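Local structure of alpha-glucosidase (5HQA) at residues H80-V85 against S98-A103; F110-P115 against F224-R229. The protein is a family 97 glycoside hydrolase that binds calcium, probably cleaves alpha-glucosidic bonds, is activated by chloride and holds acarbose in its pocket. All blocks are in the same frame, centred on the assembly; numbering follows the deposited sequence.

Contact 1 of 2, residues H80-V85 against S98-A103; sequences HNEVTV and SVRFKA. With FMT (formic acid), chain I.
Glu-82 and Arg-100 meet in a salt bridge on one face of an antiparallel beta hairpin. Arg-100 NH1 lies 2.7 Å from Glu-82 OE2 and reaches it nearly along the C-O axis. OE2 lies near the guanidinium plane, although the carboxylate as a whole is turned 83° against it. The arginine bends at chi3 (-56°), which turns its head back over the neighbouring strand. Its NE makes a salt bridge with Glu-113 of the next strand. Thr-84 OG1 sits over one face of the guanidinium. A formic acid molecule, probably from the crystallisation liquor, accepts a hydrogen bond from Arg-100 NH2. With an alanine in place of Arg-100, the Glu-82 carboxylate would probably lose its salt-bridge partner and Thr-84 OG1 the guanidinium it lies over.

The other Glu-82 oxygen, OE1, accepts a hydrogen bond from His-80 NE2 at 3.2 Å. Lys-102 runs its extended chain across that imidazole, with CD 3.9 Å from the ring centroid in a CH-pi contact. Asp-78 holds the ring's ND1, so both ring nitrogens are bonded to acids.

On the other face Val-83 CG1 packs 4.0 Å from Phe-101 CB. Between the faces, paired backbone bonds join Asn-81 with Ala-103, Val-83 with Phe-101 and Val-85 with Val-99. Phe-101 N to Val-83 O is nearly straight, at 2.8 Å.

The hairpin is formed by strands 75-89 and 95-104 of one antiparallel sheet. Strand 53-67 flanks it beside 75-89, and strand 107-114 beside 95-104. Strands 2-4 and 10-15 of a second sheet pack against the Val-83 and Phe-101 face.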
# COMPACT_ATOMS: atom_id res chain seq x y z
N HIS A 80 -20.61 1.38 12.60
CA HIS A 80 -19.90 2.25 13.53
C HIS A 80 -20.89 3.17 14.23
O HIS A 80 -22.00 3.41 13.74
CB HIS A 80 -18.81 3.07 12.82
CG HIS A 80 -19.33 4.14 11.91
ND1 HIS A 80 -19.54 3.93 10.56
CD2 HIS A 80 -19.66 5.43 12.14
CE1 HIS A 80 -19.98 5.05 10.00
NE2 HIS A 80 -20.07 5.97 10.95
N ASN A 81 -20.48 3.65 15.39
CA ASN A 81 -21.15 4.77 16.03
C ASN A 81 -20.34 6.03 15.76
O ASN A 81 -19.12 5.99 15.60
CB ASN A 81 -21.29 4.55 17.54
CG ASN A 81 -22.24 3.42 17.86
OD1 ASN A 81 -23.28 3.27 17.21
ND2 ASN A 81 -21.90 2.62 18.86
N GLU A 82 -21.04 7.16 15.69
CA GLU A 82 -20.46 8.41 15.24
C GLU A 82 -20.86 9.51 16.21
O GLU A 82 -21.99 9.53 16.69
CB GLU A 82 -20.95 8.73 13.83
CG GLU A 82 -20.34 9.94 13.15
CD GLU A 82 -20.74 10.00 11.68
OE1 GLU A 82 -21.12 8.94 11.13
OE2 GLU A 82 -20.70 11.08 11.08
N VAL A 83 -19.93 10.41 16.51
CA VAL A 83 -20.27 11.62 17.25
C VAL A 83 -19.52 12.79 16.64
O VAL A 83 -18.34 12.68 16.31
CB VAL A 83 -19.98 11.50 18.76
CG1 VAL A 83 -18.47 11.41 19.04
CG2 VAL A 83 -20.62 12.69 19.53
N THR A 84 -20.23 13.90 16.45
CA THR A 84 -19.61 15.15 16.04
C THR A 84 -19.60 16.07 17.26
O THR A 84 -20.66 16.36 17.83
CB THR A 84 -20.37 15.79 14.88
OG1 THR A 84 -20.42 14.85 13.79
CG2 THR A 84 -19.65 17.05 14.42
N VAL A 85 -18.41 16.48 17.67
CA VAL A 85 -18.21 17.31 18.86
C VAL A 85 -17.86 18.71 18.38
O VAL A 85 -16.89 18.88 17.64
CB VAL A 85 -17.10 16.75 19.76
CG1 VAL A 85 -16.99 17.58 21.02
CG2 VAL A 85 -17.39 15.29 20.09
N SER A 98 -15.32 21.60 14.67
CA SER A 98 -15.87 20.34 15.13
C SER A 98 -14.89 19.22 14.83
O SER A 98 -14.06 19.33 13.93
CB SER A 98 -17.23 20.05 14.48
OG SER A 98 -18.18 21.04 14.86
N VAL A 99 -14.98 18.15 15.60
CA VAL A 99 -14.26 16.92 15.31
C VAL A 99 -15.29 15.80 15.22
O VAL A 99 -16.13 15.66 16.12
CB VAL A 99 -13.18 16.61 16.36
CG1 VAL A 99 -12.39 15.38 15.95
CG2 VAL A 99 -12.21 17.78 16.48
N ARG A 100 -15.24 15.05 14.13
CA ARG A 100 -16.15 13.93 13.92
C ARG A 100 -15.38 12.65 14.23
O ARG A 100 -14.30 12.43 13.67
CB ARG A 100 -16.66 13.91 12.48
CG ARG A 100 -17.70 12.83 12.18
CD ARG A 100 -18.17 12.90 10.71
NE ARG A 100 -18.69 14.24 10.41
CZ ARG A 100 -19.95 14.62 10.56
NH1 ARG A 100 -20.89 13.77 11.00
NH2 ARG A 100 -20.29 15.87 10.26
N PHE A 101 -15.92 11.83 15.14
CA PHE A 101 -15.33 10.55 15.51
C PHE A 101 -16.22 9.42 15.03
O PHE A 101 -17.43 9.46 15.24
CB PHE A 101 -15.16 10.42 17.03
CG PHE A 101 -14.19 11.39 17.62
CD1 PHE A 101 -12.89 11.00 17.94
CD2 PHE A 101 -14.57 12.70 17.87
CE1 PHE A 101 -11.99 11.89 18.49
CE2 PHE A 101 -13.67 13.59 18.43
CZ PHE A 101 -12.38 13.19 18.73
N LYS A 102 -15.61 8.40 14.43
CA LYS A 102 -16.32 7.17 14.06
C LYS A 102 -15.66 6.02 14.79
O LYS A 102 -14.45 5.81 14.67
CB LYS A 102 -16.29 6.94 12.55
CG LYS A 102 -17.08 7.97 11.74
CD LYS A 102 -17.05 7.65 10.26
CE LYS A 102 -18.01 8.52 9.48
NZ LYS A 102 -18.12 8.04 8.06
N ALA A 103 -16.44 5.28 15.57
CA ALA A 103 -15.92 4.18 16.39
C ALA A 103 -16.42 2.87 15.80
O ALA A 103 -17.63 2.61 15.81
CB ALA A 103 -16.35 4.34 17.85
C FMT I . -23.71 15.78 12.10
O1 FMT I . -22.86 16.66 12.16
O2 FMT I . -24.04 15.22 11.05

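Contact 2 of 2, residues F110-P115 against F224-R229; sequences FRYEVP and FNTPWR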
# COMPACT_ATOMS: atom_id res chain seq x y z
N PHE A 110 -11.03 9.82 13.15
CA PHE A 110 -11.56 11.15 13.45
C PHE A 110 -10.98 12.18 12.49
O PHE A 110 -9.89 12.01 11.94
CB PHE A 110 -11.32 11.58 14.92
CG PHE A 110 -9.87 11.73 15.31
CD1 PHE A 110 -9.22 12.95 15.19
CD2 PHE A 110 -9.17 10.65 15.85
CE1 PHE A 110 -7.89 13.09 15.56
CE2 PHE A 110 -7.83 10.79 16.22
CZ PHE A 110 -7.19 12.01 16.08
N ARG A 111 -11.75 13.25 12.27
CA ARG A 111 -11.27 14.34 11.43
C ARG A 111 -11.84 15.65 11.95
O ARG A 111 -12.87 15.67 12.63
CB ARG A 111 -11.65 14.16 9.96
CG ARG A 111 -13.12 14.42 9.67
CD ARG A 111 -13.40 14.37 8.19
NE ARG A 111 -14.79 14.70 7.91
CZ ARG A 111 -15.37 14.52 6.73
NH1 ARG A 111 -14.69 13.99 5.72
NH2 ARG A 111 -16.65 14.85 6.56
N TYR A 112 -11.14 16.73 11.65
CA TYR A 112 -11.61 18.06 11.99
C TYR A 112 -12.49 18.57 10.86
O TYR A 112 -12.22 18.33 9.69
CB TYR A 112 -10.45 19.03 12.16
CG TYR A 112 -9.43 18.70 13.22
CD1 TYR A 112 -8.44 17.74 13.00
CD2 TYR A 112 -9.41 19.42 14.42
CE1 TYR A 112 -7.47 17.48 13.97
CE2 TYR A 112 -8.45 19.16 15.38
CZ TYR A 112 -7.48 18.20 15.15
OH TYR A 112 -6.53 17.98 16.12
N GLU A 113 -13.53 19.31 11.23
CA GLU A 113 -14.38 20.01 10.27
C GLU A 113 -14.46 21.45 10.73
O GLU A 113 -15.09 21.75 11.75
CB GLU A 113 -15.75 19.34 10.16
CG GLU A 113 -15.63 17.91 9.64
CD GLU A 113 -16.94 17.13 9.63
OE1 GLU A 113 -18.00 17.72 9.95
OE2 GLU A 113 -16.89 15.91 9.32
N VAL A 114 -13.77 22.34 10.02
CA VAL A 114 -13.70 23.75 10.37
C VAL A 114 -14.68 24.49 9.47
O VAL A 114 -14.47 24.55 8.25
CB VAL A 114 -12.28 24.31 10.22
CG1 VAL A 114 -12.26 25.77 10.63
CG2 VAL A 114 -11.32 23.50 11.07
N PRO A 115 -15.74 25.08 10.02
CA PRO A 115 -16.78 25.68 9.19
C PRO A 115 -16.41 27.10 8.78
O PRO A 115 -15.50 27.73 9.32
CB PRO A 115 -17.98 25.69 10.13
CG PRO A 115 -17.34 25.99 11.47
CD PRO A 115 -16.04 25.20 11.46
N PHE A 224 -12.62 24.19 5.84
CA PHE A 224 -11.87 23.02 5.40
C PHE A 224 -12.06 21.89 6.39
O PHE A 224 -12.44 22.10 7.55
CB PHE A 224 -10.37 23.33 5.25
CG PHE A 224 -9.67 23.59 6.57
CD1 PHE A 224 -9.65 24.86 7.11
CD2 PHE A 224 -9.01 22.57 7.24
CE1 PHE A 224 -9.00 25.10 8.32
CE2 PHE A 224 -8.36 22.81 8.44
CZ PHE A 224 -8.36 24.07 8.98
N ASN A 225 -11.79 20.68 5.92
CA ASN A 225 -11.70 19.49 6.75
C ASN A 225 -10.29 18.93 6.65
O ASN A 225 -9.55 19.24 5.71
CB ASN A 225 -12.71 18.41 6.31
CG ASN A 225 -14.13 18.93 6.29
OD1 ASN A 225 -14.49 19.84 7.04
ND2 ASN A 225 -14.96 18.35 5.43
N THR A 226 -9.90 18.12 7.63
CA THR A 226 -8.68 17.33 7.51
C THR A 226 -9.01 15.95 6.95
O THR A 226 -10.17 15.53 6.93
CB THR A 226 -8.01 17.17 8.87
OG1 THR A 226 -8.84 16.36 9.71
CG2 THR A 226 -7.76 18.53 9.53
N PRO A 227 -8.00 15.21 6.51
CA PRO A 227 -8.19 13.77 6.32
C PRO A 227 -8.54 13.11 7.65
O PRO A 227 -8.42 13.71 8.72
CB PRO A 227 -6.84 13.28 5.79
CG PRO A 227 -6.14 14.53 5.27
CD PRO A 227 -6.63 15.64 6.17
N TRP A 228 -8.98 11.86 7.58
CA TRP A 228 -9.22 11.10 8.79
C TRP A 228 -7.90 10.67 9.42
O TRP A 228 -6.96 10.29 8.71
CB TRP A 228 -10.07 9.86 8.47
CG TRP A 228 -11.44 10.21 8.00
CD1 TRP A 228 -11.83 10.44 6.71
CD2 TRP A 228 -12.60 10.39 8.82
NE1 TRP A 228 -13.18 10.75 6.68
CE2 TRP A 228 -13.67 10.72 7.96
CE3 TRP A 228 -12.84 10.29 10.20
CZ2 TRP A 228 -14.97 10.96 8.43
CZ3 TRP A 228 -14.13 10.53 10.67
CH2 TRP A 228 -15.18 10.86 9.79
N ARG A 229 -7.81 10.74 10.74
CA ARG A 229 -6.74 10.12 11.50
C ARG A 229 -7.28 8.80 12.03
O ARG A 229 -8.39 8.77 12.57
CB ARG A 229 -6.30 11.01 12.67
CG ARG A 229 -5.45 12.21 12.28
CD ARG A 229 -6.25 13.32 11.57
NE ARG A 229 -5.34 14.32 11.01
CZ ARG A 229 -4.67 14.16 9.87
NH1 ARG A 229 -4.82 13.04 9.15
NH2 ARG A 229 -3.86 15.12 9.44
O HOH W 1 -11.79 14.12 5.31
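Arg-111 lies across the indole of Trp-228 where two antiparallel strands meet in the beta-sandwich of the N-terminal domain. Phe-110 pairs with Arg-229 and Val-114 with Phe-224, but the register shifts by one residue between them.

Backbone bonds close both ends, among them Arg-229 N to Phe-110 O at 2.7 Å. In the middle a side chain stands in for a carbonyl: Tyr-112 N donates to Thr-226 OG1 at 3.0 Å. Thr-226 chi1 (68°) puts OG1 between backbone N and carbonyl carbon, where it can meet Tyr-112 N. That hydroxyl in turn donates to Pro-227 O.

Three CH-pi contacts supply the packing. Arg-111 CG sits 3.9 Å from the centroid of the six-membered ring of Trp-228, almost on the normal. Arg-229 CB covers a face of the Phe-110 ring, and Val-114 CG2 a face of Phe-224.

A salt bridge fixes the turn of the arginine head. Its NE and NH2 both grip Glu-113 OE2 in the guanidinium plane, an oxygen shared with Arg-100. Trp-228 CZ2 lies over one guanidinium face, 23° from parallel. One water bridges the segments, accepting from Arg-111 NH1 and donating to Thr-226 O at 2.7 Å.

How the contacts relate
Both contacts lie in the same antiparallel sheet, away from the calcium, magnesium and glycan sites. Four consecutive strands of it carry them. Contact 1 joins strands close in sequence with unbroken pairing. Contact 2 brings together segments 109 residues apart, and its pairing shifts. The apolar side, with Val-83, Phe-101, Phe-110 and Phe-224, is buried and faces the second sheet; there Phe-101 meets Phe-110. The charged side, with Arg-100, Lys-102, Arg-111 and Glu-113, is partly exposed, and a salt bridge from Arg-100 NE to Glu-113 OE2 at 2.7 Å joins the contacts. Acids and bases dominate that side of contact 1. In contact 2 arginine shares it with tryptophan, whose indole also touches Arg-100 and Lys-102.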